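Side-chain contacts in aldo-keto reductase AKR2E4 (Bombyx mori, PDB 3WCZ), which reduces 3-dehydroecdysone and some other carbonyl compounds with NADPH, and may thereby help to regulate moulting in the silkworm: residues W43-G48 / G75-E80; D53-Y58 / L118-I123. One frame throughout, in Å; residues are numbered along the deposited sequence.

Both contacts belong to the parallel beta/alpha (TIM) barrel of the aldo-keto reductases. From the N terminus, the chain first passes 43-48, the end of helix 35-46, then runs up strand 51-53 into 53-58 at the cofactor end of the barrel. Helix 61-73 brings it back to 75-80, where interaction 1 closes a loop of 26 residues and ties the end of helix 35-46 to the loop that follows helix 61-73, ahead of strand 83-88. Interaction 2 closes later, when strand 114-119 delivers 118-123 to the cofactor. Because 53-58 lies inside the first loop and its partner outside, the two loops cross. Their nearest atoms are about 9 Å apart: interaction 1 lies toward the periphery, interaction 2 beside the nicotinamide.

Interaction 1: W43-G48 / G75-E80; sequences WAIEAG and GLVTRE. With EDO (1,2-ethanediol), chain D.
Ile45 and Leu76, with Val77 beside them, make a small hydrocarbon seam where the end of helix 35-46 meets the loop that follows helix 61-73. Ile45 is the hub. With CG1 anti to the carbonyl carbon (chi1 -64°), its CG2 falls anti to the backbone N and reaches across to Val77, whose side chain it crosses at about a right angle. Ile45 CG2 is 3.6 Å from Val77 CG1 and 3.9 Å from Val77 CG2, so that the methyl meets both prongs of the valine. The same methyl also lies 4.1 Å from Leu76 CB. Beta-branched Ile45 and Val77 suit this buried spot, each with two arms starting at CB.

Leu76 goes on past the isoleucine: its CD1 comes within 3.8 Å of Glu46 CA and rests against the start of that side chain. Glu46 gives only its aliphatic root here; its extended chain carries the carboxylate away, on a side where Lys263 of the NADP-binding region lies nearby. Ala71 of helix 61-73 touches both Ile45 and Leu76. With no hydrogen bond between the segments, the contact rests on van der Waals packing and the exclusion of water, joining the end of one barrel helix to the loop that leaves the next while leaving the glutamate's charge outside the seam.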
loop_
_atom_site.group_PDB
_atom_site.type_symbol
_atom_site.label_atom_id
_atom_site.label_comp_id
_atom_site.label_asym_id
_atom_site.label_seq_id
_atom_site.Cartn_x
_atom_site.Cartn_y
_atom_site.Cartn_z
ATOM N N TRP A 43 -18.157 1.623 0.397
ATOM C CA TRP A 43 -18.463 0.545 -0.518
ATOM C C TRP A 43 -17.515 -0.657 -0.344
ATOM O O TRP A 43 -17.914 -1.818 -0.452
ATOM C CB TRP A 43 -18.377 1.040 -1.954
ATOM C CG TRP A 43 -19.594 1.727 -2.458
ATOM C CD1 TRP A 43 -20.871 1.570 -2.004
ATOM C CD2 TRP A 43 -19.654 2.643 -3.562
ATOM N NE1 TRP A 43 -21.736 2.328 -2.773
ATOM C CE2 TRP A 43 -21.016 2.999 -3.725
ATOM C CE3 TRP A 43 -18.701 3.205 -4.414
ATOM C CZ2 TRP A 43 -21.440 3.896 -4.704
ATOM C CZ3 TRP A 43 -19.131 4.093 -5.401
ATOM C CH2 TRP A 43 -20.485 4.427 -5.530
ATOM N N ALA A 44 -16.233 -0.365 -0.123
ATOM C CA ALA A 44 -15.247 -1.426 0.057
ATOM C C ALA A 44 -15.594 -2.253 1.278
ATOM O O ALA A 44 -15.640 -3.475 1.220
ATOM C CB ALA A 44 -13.849 -0.851 0.165
ATOM N N ILE A 45 -15.847 -1.593 2.399
ATOM C CA ILE A 45 -16.217 -2.336 3.597
ATOM C C ILE A 45 -17.500 -3.141 3.378
ATOM O O ILE A 45 -17.585 -4.290 3.784
ATOM C CB ILE A 45 -16.331 -1.382 4.802
ATOM C CG1 ILE A 45 -14.956 -0.757 5.105
ATOM C CG2 ILE A 45 -16.892 -2.104 6.027
ATOM C CD1 ILE A 45 -14.990 0.391 6.098
ATOM N N GLU A 46 -18.464 -2.548 2.697
ATOM C CA GLU A 46 -19.712 -3.222 2.399
ATOM C C GLU A 46 -19.450 -4.476 1.557
ATOM O O GLU A 46 -20.116 -5.510 1.732
ATOM C CB GLU A 46 -20.662 -2.257 1.680
ATOM C CG GLU A 46 -22.014 -2.880 1.360
ATOM C CD GLU A 46 -22.876 -2.076 0.399
ATOM O OE1 GLU A 46 -22.342 -1.253 -0.370
ATOM O OE2 GLU A 46 -24.114 -2.302 0.413
ATOM N N ALA A 47 -18.494 -4.393 0.639
ATOM C CA ALA A 47 -18.118 -5.508 -0.239
ATOM C C ALA A 47 -17.196 -6.520 0.412
ATOM O O ALA A 47 -16.788 -7.496 -0.226
ATOM C CB ALA A 47 -17.470 -4.975 -1.511
ATOM N N GLY A 48 -16.860 -6.319 1.681
ATOM C CA GLY A 48 -16.016 -7.259 2.403
ATOM C C GLY A 48 -14.583 -6.870 2.698
ATOM O O GLY A 48 -13.885 -7.600 3.392
ATOM N N GLY A 75 -23.510 -0.474 11.055
ATOM C CA GLY A 75 -23.397 -1.854 11.463
ATOM C C GLY A 75 -22.700 -2.804 10.505
ATOM O O GLY A 75 -22.815 -4.012 10.676
ATOM N N LEU A 76 -21.956 -2.282 9.536
ATOM C CA LEU A 76 -21.237 -3.155 8.620
ATOM C C LEU A 76 -20.088 -3.879 9.293
ATOM O O LEU A 76 -19.771 -5.026 8.959
ATOM C CB LEU A 76 -20.701 -2.376 7.418
ATOM C CG LEU A 76 -21.685 -1.699 6.469
ATOM C CD1 LEU A 76 -20.902 -1.052 5.335
ATOM C CD2 LEU A 76 -22.702 -2.676 5.905
ATOM N N VAL A 77 -19.448 -3.202 10.247
ATOM C CA VAL A 77 -18.243 -3.683 10.904
ATOM C C VAL A 77 -18.109 -3.009 12.252
ATOM O O VAL A 77 -18.699 -1.952 12.473
ATOM C CB VAL A 77 -16.925 -3.343 10.141
ATOM C CG1 VAL A 77 -16.800 -4.196 8.899
ATOM C CG2 VAL A 77 -16.769 -1.812 9.906
ATOM N N THR A 78 -17.290 -3.585 13.117
ATOM C CA THR A 78 -16.829 -2.862 14.299
ATOM C C THR A 78 -15.409 -2.378 14.068
ATOM O O THR A 78 -14.722 -2.861 13.175
ATOM C CB THR A 78 -16.839 -3.737 15.521
ATOM O OG1 THR A 78 -15.904 -4.808 15.324
ATOM C CG2 THR A 78 -18.240 -4.288 15.788
ATOM N N ARG A 79 -14.943 -1.441 14.890
ATOM C CA ARG A 79 -13.578 -0.960 14.743
ATOM C C ARG A 79 -12.532 -2.066 14.790
ATOM O O ARG A 79 -11.586 -2.069 13.992
ATOM C CB ARG A 79 -13.253 0.069 15.832
ATOM C CG ARG A 79 -11.762 0.480 15.899
ATOM C CD ARG A 79 -11.341 1.261 14.693
ATOM N NE ARG A 79 -9.907 1.558 14.619
ATOM C CZ ARG A 79 -9.000 0.824 13.962
ATOM N NH1 ARG A 79 -9.360 -0.312 13.355
ATOM N NH2 ARG A 79 -7.732 1.235 13.866
ATOM N N GLU A 80 -12.686 -3.039 15.676
ATOM C CA GLU A 80 -11.668 -4.064 15.811
ATOM C C GLU A 80 -11.601 -5.020 14.623
ATOM O O GLU A 80 -10.601 -5.704 14.445
ATOM C CB GLU A 80 -11.871 -4.826 17.120
ATOM C CG GLU A 80 -11.531 -3.968 18.333
ATOM C CD GLU A 80 -10.029 -3.736 18.500
ATOM O OE1 GLU A 80 -9.222 -4.515 17.921
ATOM O OE2 GLU A 80 -9.658 -2.774 19.225
HETATM C C1 EDO D . -8.713 -6.948 10.950
HETATM O O1 EDO D . -7.664 -7.780 10.476
HETATM C C2 EDO D . -8.176 -6.151 12.115
HETATM O O2 EDO D . -7.742 -7.023 13.176
#

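Interaction 2: D53-Y58 / L118-I123; sequences DTAAVY and LIHFPI. With NAP (NADP nicotinamide-adenine-dinucleotide phosphate), chain B.
His120 meets Ala55, Val57 and Tyr58 through one corner of its ring, CE1. The apolar contacts come first: Val57 CG1 lies 3.5 Å from His120 CE1, and Ala55 CB approaches the same carbon at 3.7 Å. Val57 holds CG1 between its backbone N and carbonyl carbon (chi1 80°), a rotation that points this methyl at the imidazole, and its side chain crosses the histidine at about a right angle. Ala55 is small enough to serve two rings, since its methyl also sits over the centre of one face of Tyr58, 3.4 Å above the plane.

Between the rings of Tyr58 and His120 the approach is oblique, with planes at 85° and Tyr58 CE1 at the histidine's edge, near its plane. Trp89 adds an edge-to-face partner for His120.

Polar contacts adjoin these. A water in the plane of the imidazole bridges His120 ND1, at 2.9 Å, to the backbone N of Val57, from which it accepts, and so helps to fix the ring's rotation. At the other nitrogen, the carboxamide N7N of NADP lies 3.4 Å from His120 NE2, a close approach at the ring edge. Asp53 accepts a hydrogen bond from the ribose hydroxyl O2D at OD2 (2.7 Å), and that same oxygen forms a salt bridge with Lys87. Lys87 also bonds Tyr58 OH, which lies 3.2 Å from C2N of the nicotinamide and is hydrogen-bonded to a bound citrate, probably from the crystallisation liquor.

Asp53, Tyr58, Lys87 and His120 match the catalytic tetrad of aldo-keto reductases, with Tyr58 the proton donor by similarity. Small apolar groups and a water thus set the histidine beside both the tyrosine and the carboxamide, while Lys87, bonded to both the aspartate and the phenol, links them into one polar network at the nicotinamide.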
loop_
_atom_site.group_PDB
_atom_site.type_symbol
_atom_site.label_atom_id
_atom_site.label_comp_id
_atom_site.label_asym_id
_atom_site.label_seq_id
_atom_site.Cartn_x
_atom_site.Cartn_y
_atom_site.Cartn_z
ATOM N N ASP A 53 -5.816 1.484 2.977
ATOM C CA ASP A 53 -4.493 2.122 2.915
ATOM C C ASP A 53 -4.671 3.603 2.609
ATOM O O ASP A 53 -5.302 3.947 1.603
ATOM C CB ASP A 53 -3.611 1.495 1.820
ATOM C CG ASP A 53 -2.244 2.122 1.768
ATOM O OD1 ASP A 53 -1.402 1.731 2.596
ATOM O OD2 ASP A 53 -2.001 3.007 0.917
ATOM N N THR A 54 -4.154 4.466 3.480
ATOM C CA THR A 54 -4.175 5.898 3.274
ATOM C C THR A 54 -2.847 6.495 3.705
ATOM O O THR A 54 -1.881 5.777 3.941
ATOM C CB THR A 54 -5.415 6.524 3.982
ATOM O OG1 THR A 54 -5.602 7.887 3.568
ATOM C CG2 THR A 54 -5.319 6.501 5.473
ATOM N N ALA A 55 -2.787 7.828 3.769
ATOM C CA ALA A 55 -1.541 8.528 4.093
ATOM C C ALA A 55 -1.846 9.964 4.424
ATOM O O ALA A 55 -2.777 10.558 3.871
ATOM C CB ALA A 55 -0.570 8.479 2.946
ATOM N N ALA A 56 -1.059 10.538 5.332
ATOM C CA ALA A 56 -1.198 11.961 5.629
ATOM C C ALA A 56 -1.110 12.804 4.351
ATOM O O ALA A 56 -1.909 13.739 4.132
ATOM C CB ALA A 56 -0.132 12.387 6.640
ATOM N N VAL A 57 -0.154 12.472 3.489
ATOM C CA VAL A 57 0.108 13.301 2.313
ATOM C C VAL A 57 -1.046 13.264 1.294
ATOM O O VAL A 57 -1.136 14.139 0.419
ATOM C CB VAL A 57 1.464 12.917 1.671
ATOM C CG1 VAL A 57 1.325 11.660 0.818
ATOM C CG2 VAL A 57 2.024 14.078 0.868
ATOM N N TYR A 58 -1.927 12.258 1.365
ATOM C CA TYR A 58 -3.045 12.204 0.442
ATOM C C TYR A 58 -4.110 13.247 0.734
ATOM O O TYR A 58 -4.970 13.498 -0.101
ATOM C CB TYR A 58 -3.713 10.816 0.420
ATOM C CG TYR A 58 -2.804 9.657 0.133
ATOM C CD1 TYR A 58 -1.594 9.834 -0.479
ATOM C CD2 TYR A 58 -3.213 8.348 0.413
ATOM C CE1 TYR A 58 -0.761 8.751 -0.737
ATOM C CE2 TYR A 58 -2.400 7.267 0.167
ATOM C CZ TYR A 58 -1.171 7.461 -0.402
ATOM O OH TYR A 58 -0.345 6.376 -0.632
ATOM N N LEU A 118 3.312 3.448 8.721
ATOM C CA LEU A 118 4.470 3.298 7.847
ATOM C C LEU A 118 5.245 4.584 7.705
ATOM O O LEU A 118 4.641 5.654 7.538
ATOM C CB LEU A 118 4.019 2.892 6.442
ATOM C CG LEU A 118 3.211 1.594 6.351
ATOM C CD1 LEU A 118 2.795 1.362 4.907
ATOM C CD2 LEU A 118 3.974 0.409 6.850
ATOM N N ILE A 119 6.568 4.469 7.664
ATOM C CA ILE A 119 7.376 5.578 7.196
ATOM C C ILE A 119 7.174 5.639 5.675
ATOM O O ILE A 119 7.484 4.665 4.975
ATOM C CB ILE A 119 8.873 5.382 7.510
ATOM C CG1 ILE A 119 9.103 5.182 9.011
ATOM C CG2 ILE A 119 9.667 6.579 6.971
ATOM C CD1 ILE A 119 10.591 5.087 9.361
ATOM N N HIS A 120 6.662 6.743 5.141
ATOM C CA HIS A 120 6.220 6.781 3.741
ATOM C C HIS A 120 7.384 6.663 2.754
ATOM O O HIS A 120 7.281 5.974 1.744
ATOM C CB HIS A 120 5.408 8.079 3.509
ATOM C CG HIS A 120 4.468 8.022 2.344
ATOM N ND1 HIS A 120 3.259 8.680 2.343
ATOM C CD2 HIS A 120 4.573 7.412 1.138
ATOM C CE1 HIS A 120 2.657 8.471 1.178
ATOM N NE2 HIS A 120 3.425 7.689 0.439
ATOM N N PHE A 121 8.493 7.348 3.053
ATOM C CA PHE A 121 9.746 7.230 2.304
ATOM C C PHE A 121 10.920 7.313 3.275
ATOM O O PHE A 121 10.807 7.935 4.356
ATOM C CB PHE A 121 9.938 8.385 1.296
ATOM C CG PHE A 121 9.047 8.316 0.093
ATOM C CD1 PHE A 121 7.809 8.911 0.127
ATOM C CD2 PHE A 121 9.475 7.709 -1.072
ATOM C CE1 PHE A 121 6.965 8.865 -0.990
ATOM C CE2 PHE A 121 8.639 7.619 -2.189
ATOM C CZ PHE A 121 7.390 8.214 -2.146
ATOM N N PRO A 122 12.092 6.819 2.853
ATOM C CA PRO A 122 13.276 6.931 3.727
ATOM C C PRO A 122 13.904 8.325 3.678
ATOM O O PRO A 122 14.816 8.582 4.454
ATOM C CB PRO A 122 14.238 5.865 3.175
ATOM C CG PRO A 122 13.837 5.690 1.724
ATOM C CD PRO A 122 12.329 5.930 1.703
ATOM N N ILE A 123 13.454 9.172 2.776
ATOM C CA ILE A 123 13.921 10.537 2.609
ATOM C C ILE A 123 13.256 11.429 3.637
ATOM O O ILE A 123 12.077 11.289 3.943
ATOM C CB ILE A 123 13.550 11.055 1.193
ATOM C CG1 ILE A 123 14.180 10.159 0.120
ATOM C CG2 ILE A 123 13.965 12.476 0.998
ATOM C CD1 ILE A 123 13.529 10.337 -1.252
HETATM P PA NAP B . -3.844 1.491 -8.950
HETATM O O1A NAP B . -4.643 0.796 -7.928
HETATM O O2A NAP B . -2.571 0.996 -9.439
HETATM O O5B NAP B . -4.682 1.930 -10.191
HETATM C C5B NAP B . -5.902 2.592 -10.045
HETATM C C4B NAP B . -6.629 2.849 -11.357
HETATM O O4B NAP B . -7.126 1.603 -11.881
HETATM C C3B NAP B . -7.771 3.789 -11.305
HETATM O O3B NAP B . -7.745 4.538 -12.496
HETATM C C2B NAP B . -8.921 2.905 -11.234
HETATM O O2B NAP B . -10.126 3.476 -11.704
HETATM C C1B NAP B . -8.513 1.730 -12.082
HETATM N N9A NAP B . -9.086 0.445 -11.742
HETATM C C8A NAP B . -9.267 -0.030 -10.492
HETATM N N7A NAP B . -9.698 -1.275 -10.508
HETATM C C5A NAP B . -9.820 -1.647 -11.821
HETATM C C6A NAP B . -10.226 -2.825 -12.455
HETATM N N6A NAP B . -10.666 -3.969 -11.781
HETATM N N1A NAP B . -10.214 -2.820 -13.799
HETATM C C2A NAP B . -9.813 -1.750 -14.484
HETATM N N3A NAP B . -9.404 -0.605 -13.910
HETATM C C4A NAP B . -9.398 -0.563 -12.569
HETATM O O3 NAP B . -3.600 2.981 -8.361
HETATM P PN NAP B . -2.570 3.758 -7.426
HETATM O O1N NAP B . -3.389 4.789 -6.739
HETATM O O2N NAP B . -1.419 4.183 -8.267
HETATM O O5D NAP B . -2.005 2.706 -6.377
HETATM C C5D NAP B . -2.847 2.071 -5.475
HETATM C C4D NAP B . -2.709 2.516 -4.013
HETATM O O4D NAP B . -1.425 2.211 -3.501
HETATM C C3D NAP B . -2.831 3.989 -3.789
HETATM O O3D NAP B . -4.155 4.459 -3.942
HETATM C C2D NAP B . -2.265 4.130 -2.465
HETATM O O2D NAP B . -3.152 3.662 -1.489
HETATM C C1D NAP B . -1.050 3.236 -2.573
HETATM N N1N NAP B . 0.219 3.825 -3.018
HETATM C C2N NAP B . 1.221 4.011 -2.139
HETATM C C3N NAP B . 2.412 4.546 -2.560
HETATM C C7N NAP B . 3.482 4.673 -1.542
HETATM O O7N NAP B . 3.504 3.978 -0.497
HETATM N N7N NAP B . 4.518 5.475 -1.863
HETATM C C4N NAP B . 2.591 4.979 -3.887
HETATM C C5N NAP B . 1.550 4.767 -4.801
HETATM C C6N NAP B . 0.385 4.186 -4.318
HETATM P P2B NAP B . -11.460 3.527 -10.817
HETATM O O1X NAP B . -12.447 4.303 -11.711
HETATM O O2X NAP B . -11.922 2.150 -10.615
HETATM O O3X NAP B . -11.122 4.259 -9.543
HETATM O O HOH W 1 2.096 10.533 4.230
#